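Local coordinates for protein EvdMO1 (Micromonospora carbonacea, PDB 5T39) that probably transfers a methyl group from S-adenosylmethionine to a sugar-containing substrate in everninomicin biosynthesis, through its methyltransferase domain, at residues E158-L163 with D212-D217; S176-G181 with V244-V249. All coordinates share one frame; numbering follows the deposited sequence.

Overall arrangement
Contact 1 packs the start of helix 159-169 against strand 212-216. Contact 2 pairs strand 172-180 with strand 244-252 in the main mixed sheet. Their centres lie about 12 Å apart, and helix 159-169 of the first is followed in the chain by strand 172-180 of the second. They also touch: Trp-180 N lies 2.8 Å from Leu-216 O, a probable hydrogen bond, and the ring of Trp-215 packs on His-178. Contact 2 comes closer to the bound S-adenosyl-L-homocysteine, which is about 6 Å from the side chain of Ser-176. Contact 1 stays farther off, with the side chain of Glu-158 about 10 Å from the bound S-adenosyl-L-homocysteine.

Contact 1: residues E158-L163 with D212-D217; sequences EPWALL and DVRWLD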
# COMPACT_ATOMS: atom_id res chain seq x y z
N GLU A 158 -0.55 7.31 13.67
CA GLU A 158 0.49 8.34 13.62
C GLU A 158 1.05 8.36 12.21
O GLU A 158 2.16 7.85 11.95
CB GLU A 158 1.56 8.10 14.67
CG GLU A 158 1.03 8.28 16.06
CD GLU A 158 1.21 7.10 16.92
OE1 GLU A 158 1.55 6.01 16.40
OE2 GLU A 158 0.97 7.27 18.14
N PRO A 159 0.32 8.94 11.26
CA PRO A 159 0.76 8.87 9.85
C PRO A 159 2.14 9.49 9.62
O PRO A 159 2.89 9.01 8.78
CB PRO A 159 -0.36 9.60 9.10
CG PRO A 159 -1.08 10.40 10.14
CD PRO A 159 -1.01 9.56 11.38
N TRP A 160 2.49 10.56 10.35
CA TRP A 160 3.82 11.15 10.21
C TRP A 160 4.91 10.14 10.51
O TRP A 160 5.99 10.21 9.91
CB TRP A 160 3.96 12.39 11.11
CG TRP A 160 3.54 12.13 12.52
CD1 TRP A 160 4.32 11.68 13.54
CD2 TRP A 160 2.22 12.25 13.04
NE1 TRP A 160 3.57 11.52 14.67
CE2 TRP A 160 2.27 11.86 14.39
CE3 TRP A 160 1.00 12.66 12.50
CZ2 TRP A 160 1.14 11.87 15.21
CZ3 TRP A 160 -0.11 12.67 13.30
CH2 TRP A 160 -0.03 12.27 14.64
N ALA A 161 4.67 9.22 11.44
CA ALA A 161 5.68 8.23 11.80
C ALA A 161 5.85 7.19 10.71
O ALA A 161 6.95 6.68 10.53
CB ALA A 161 5.30 7.59 13.13
N LEU A 162 4.78 6.85 10.00
CA LEU A 162 4.92 5.94 8.87
C LEU A 162 5.77 6.58 7.77
O LEU A 162 6.60 5.90 7.15
CB LEU A 162 3.53 5.54 8.35
CG LEU A 162 3.54 4.51 7.23
CD1 LEU A 162 4.29 3.26 7.65
CD2 LEU A 162 2.10 4.20 6.81
N LEU A 163 5.60 7.88 7.54
CA LEU A 163 6.43 8.56 6.56
C LEU A 163 7.89 8.58 7.00
O LEU A 163 8.79 8.39 6.18
CB LEU A 163 5.90 9.97 6.32
CG LEU A 163 4.47 10.03 5.76
CD1 LEU A 163 4.00 11.47 5.69
CD2 LEU A 163 4.35 9.35 4.40
N ASP A 212 -8.41 3.09 16.21
CA ASP A 212 -8.52 4.47 15.77
C ASP A 212 -7.50 4.75 14.67
O ASP A 212 -6.56 3.98 14.44
CB ASP A 212 -8.31 5.44 16.95
CG ASP A 212 -7.02 5.20 17.74
OD1 ASP A 212 -6.52 6.18 18.35
OD2 ASP A 212 -6.52 4.06 17.82
N VAL A 213 -7.73 5.86 13.98
CA VAL A 213 -6.82 6.39 12.97
C VAL A 213 -6.77 7.90 13.13
O VAL A 213 -7.63 8.52 13.76
CB VAL A 213 -7.27 6.03 11.53
CG1 VAL A 213 -7.35 4.54 11.35
CG2 VAL A 213 -8.61 6.68 11.17
N ARG A 214 -5.75 8.52 12.52
CA ARG A 214 -5.70 9.97 12.42
C ARG A 214 -5.48 10.36 10.97
O ARG A 214 -4.52 9.91 10.34
CB ARG A 214 -4.61 10.59 13.28
CG ARG A 214 -4.90 10.47 14.75
CD ARG A 214 -3.86 11.17 15.60
NE ARG A 214 -4.14 11.09 17.03
CZ ARG A 214 -3.78 10.08 17.81
NH1 ARG A 214 -3.17 9.02 17.30
NH2 ARG A 214 -4.07 10.10 19.10
N TRP A 215 -6.37 11.19 10.45
CA TRP A 215 -6.18 11.83 9.16
C TRP A 215 -5.51 13.18 9.39
O TRP A 215 -5.68 13.80 10.43
CB TRP A 215 -7.51 12.06 8.46
CG TRP A 215 -8.24 10.85 7.97
CD1 TRP A 215 -8.29 9.61 8.54
CD2 TRP A 215 -9.03 10.78 6.79
NE1 TRP A 215 -9.08 8.78 7.78
CE2 TRP A 215 -9.55 9.48 6.70
CE3 TRP A 215 -9.37 11.71 5.80
CZ2 TRP A 215 -10.37 9.07 5.65
CZ3 TRP A 215 -10.19 11.31 4.78
CH2 TRP A 215 -10.68 10.00 4.71
N LEU A 216 -4.76 13.64 8.39
CA LEU A 216 -4.09 14.93 8.42
C LEU A 216 -4.84 15.93 7.56
O LEU A 216 -5.48 15.56 6.57
CB LEU A 216 -2.67 14.77 7.87
CG LEU A 216 -1.76 13.91 8.76
CD1 LEU A 216 -0.52 13.47 8.03
CD2 LEU A 216 -1.35 14.65 10.00
N ASP A 217 -4.76 17.22 7.93
CA ASP A 217 -5.11 18.25 6.96
C ASP A 217 -3.98 18.39 5.94
O ASP A 217 -2.93 17.78 6.07
CB ASP A 217 -5.55 19.56 7.62
CG ASP A 217 -4.44 20.30 8.35
OD1 ASP A 217 -3.28 19.83 8.36
OD2 ASP A 217 -4.74 21.38 8.92
O HOH W 1 -1.67 7.21 18.90
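Leu-216 reaches from the end of strand 212-216 to Pro-159 and Trp-160 in the first turn of helix 159-169. Its CB leads toward the helix, and CG, turned anti to the carbonyl carbon (chi1 -66°), comes to 3.8 Å from Pro-159 CG. There the chain forks. Leu-216 CD1 lies on the proline ring, 3.8 Å from Pro-159 CG and a little farther from its CB. Leu-216 CD2 meets the indole at its edge, near the ring plane, 4.0 Å from Trp-160 CE3 and equally close to CZ3. Cut back to alanine, the residue would lose both methyl branches, and the proline ring and indole edge would probably be left without their shared apolar partner, with a gap between helix and strand.

Arg-214 lies two residues back. Its backbone O is 3.5 Å from Pro-159 CG. Its side chain runs extended from CG to NE, and CD passes 4.1 Å from Trp-160 CH2. No direct hydrogen bond joins the segments. Water 1 links them instead: it donates to Glu-158 OE2 and accepts from Arg-214 NH1 at 2.8 Å. The same NH1 also bonds to the backbone O of Arg-157. The opposite charges of Glu-158 and Arg-214 are close, but too far apart for a salt bridge.

Glu-158 is the N-cap residue of the helix. The helix and strand segments run at 77° to each other. Trp-160 stacks with Tyr-192 and touches Leu-189, so it also meets the other two strands of the small antiparallel sheet. Helix 218-228 packs on Trp-160 and Leu-163 through Ala-224.

Contact 2: residues S176-G181 with V244-V249; sequences STHYWG and VCDIVV
Thr-177 and Ile-247 form a hydrogen-bonded antiparallel pair, with Thr-177 N to Ile-247 O at 3.0 Å and Ile-247 N to Thr-177 O at 2.9 Å. Tyr-179 and Cys-245 make the next such pair. Cys-245 N donates to Tyr-179 O at 2.9 Å. Cys-245 O is gripped twice, by Tyr-179 N and by His-178 ND1, which come from opposite faces of the carbonyl plane. The imidazole bond is 3.2 Å from ND1 to Cys-245 O, and the acceptor lies in the ring plane. His-178 ND1 also makes a weak, bent bond of 2.8 Å to Asp-246 OD1. Asp-246 has a firmer mate in Arg-239, a salt bridge on OD2. At the far end, water 2 joins Ser-176 OG and, weakly, Ile-247 O.

Val-244 CG1 sits over one face of the His-178 ring, 3.5 Å from ND1. On the other side of the sheet, Tyr-179 CG lies between its backbone N and carbonyl carbon (chi1 69°). This turns the ring across the neighbouring strand. Cys-245 CB then lies over its face, 3.4 Å from the ring centroid in a CH-pi contact, with SG oblique to it. Ile-247 CB meets the ring edge, while Ile-247 CG2 also packs 3.8 Å from Thr-177 CG2. The phenol OH bonds to Glu-238.

Strand 244-252 runs antiparallel to both its neighbours, inserted between strands 172-180 and 232-239. This reversed strand gives the sheet the order 3-2-1-4-5-7-6, the hallmark of the Rossmann-like class I methyltransferase fold.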
# COMPACT_ATOMS: atom_id res chain seq x y z
N SER A 176 -0.21 7.42 -2.04
CA SER A 176 -1.59 7.67 -2.43
C SER A 176 -2.41 7.61 -1.16
O SER A 176 -2.38 6.59 -0.46
CB SER A 176 -2.04 6.62 -3.44
OG SER A 176 -3.39 6.82 -3.81
N THR A 177 -3.10 8.70 -0.82
CA THR A 177 -3.80 8.78 0.45
C THR A 177 -4.96 9.76 0.37
O THR A 177 -4.97 10.67 -0.46
CB THR A 177 -2.84 9.20 1.57
OG1 THR A 177 -3.49 9.06 2.84
CG2 THR A 177 -2.31 10.61 1.39
N HIS A 178 -5.90 9.58 1.28
CA HIS A 178 -6.82 10.65 1.61
C HIS A 178 -6.19 11.60 2.63
O HIS A 178 -5.27 11.25 3.37
CB HIS A 178 -8.08 10.10 2.25
CG HIS A 178 -8.87 9.20 1.35
ND1 HIS A 178 -9.37 9.61 0.14
CD2 HIS A 178 -9.27 7.92 1.51
CE1 HIS A 178 -10.03 8.61 -0.42
NE2 HIS A 178 -9.98 7.57 0.39
N TYR A 179 -6.74 12.81 2.67
CA TYR A 179 -6.47 13.76 3.73
C TYR A 179 -7.78 14.51 3.97
O TYR A 179 -8.73 14.40 3.19
CB TYR A 179 -5.27 14.68 3.43
CG TYR A 179 -5.49 15.68 2.32
CD1 TYR A 179 -5.13 15.40 1.01
CD2 TYR A 179 -6.08 16.90 2.60
CE1 TYR A 179 -5.35 16.33 -0.00
CE2 TYR A 179 -6.31 17.82 1.60
CZ TYR A 179 -5.95 17.54 0.31
OH TYR A 179 -6.21 18.48 -0.67
N TRP A 180 -7.84 15.25 5.07
CA TRP A 180 -9.07 15.93 5.48
C TRP A 180 -9.01 17.38 5.01
O TRP A 180 -8.00 18.06 5.21
CB TRP A 180 -9.22 15.86 6.99
CG TRP A 180 -10.51 16.39 7.48
CD1 TRP A 180 -10.70 17.51 8.23
CD2 TRP A 180 -11.83 15.85 7.25
NE1 TRP A 180 -12.03 17.70 8.49
CE2 TRP A 180 -12.75 16.69 7.90
CE3 TRP A 180 -12.31 14.73 6.56
CZ2 TRP A 180 -14.12 16.46 7.89
CZ3 TRP A 180 -13.68 14.49 6.55
CH2 TRP A 180 -14.57 15.36 7.21
N GLY A 181 -10.11 17.85 4.42
CA GLY A 181 -10.16 19.12 3.70
C GLY A 181 -10.35 20.37 4.53
O GLY A 181 -10.43 21.46 3.95
N VAL A 244 -13.53 14.74 2.57
CA VAL A 244 -12.53 13.78 2.12
C VAL A 244 -11.86 14.31 0.86
O VAL A 244 -12.52 14.60 -0.14
CB VAL A 244 -13.14 12.40 1.90
CG1 VAL A 244 -12.09 11.44 1.34
CG2 VAL A 244 -13.73 11.86 3.20
N CYS A 245 -10.53 14.41 0.89
CA CYS A 245 -9.71 14.76 -0.25
C CYS A 245 -8.86 13.56 -0.64
O CYS A 245 -8.59 12.69 0.19
CB CYS A 245 -8.78 15.93 0.09
SG CYS A 245 -9.66 17.45 0.52
N ASP A 246 -8.41 13.54 -1.89
CA ASP A 246 -7.57 12.47 -2.43
C ASP A 246 -6.29 13.09 -2.99
O ASP A 246 -6.35 14.13 -3.64
CB ASP A 246 -8.25 11.75 -3.60
CG ASP A 246 -9.64 11.26 -3.30
OD1 ASP A 246 -10.03 11.13 -2.12
OD2 ASP A 246 -10.36 10.98 -4.28
N ILE A 247 -5.15 12.44 -2.78
CA ILE A 247 -3.91 12.93 -3.36
C ILE A 247 -2.98 11.76 -3.66
O ILE A 247 -2.95 10.75 -2.94
CB ILE A 247 -3.26 14.01 -2.45
CG1 ILE A 247 -2.26 14.87 -3.23
CG2 ILE A 247 -2.61 13.37 -1.22
CD1 ILE A 247 -1.75 16.06 -2.43
N VAL A 248 -2.21 11.92 -4.73
CA VAL A 248 -1.10 11.04 -5.07
C VAL A 248 0.12 11.93 -5.24
O VAL A 248 0.10 12.85 -6.05
CB VAL A 248 -1.36 10.22 -6.34
CG1 VAL A 248 -0.20 9.28 -6.61
CG2 VAL A 248 -2.68 9.45 -6.25
N VAL A 249 1.16 11.64 -4.48
CA VAL A 249 2.39 12.42 -4.56
C VAL A 249 3.58 11.48 -4.64
O VAL A 249 3.54 10.34 -4.16
CB VAL A 249 2.60 13.39 -3.39
CG1 VAL A 249 1.42 14.29 -3.20
CG2 VAL A 249 2.92 12.68 -2.11
O HOH W 2 -5.54 9.18 -4.02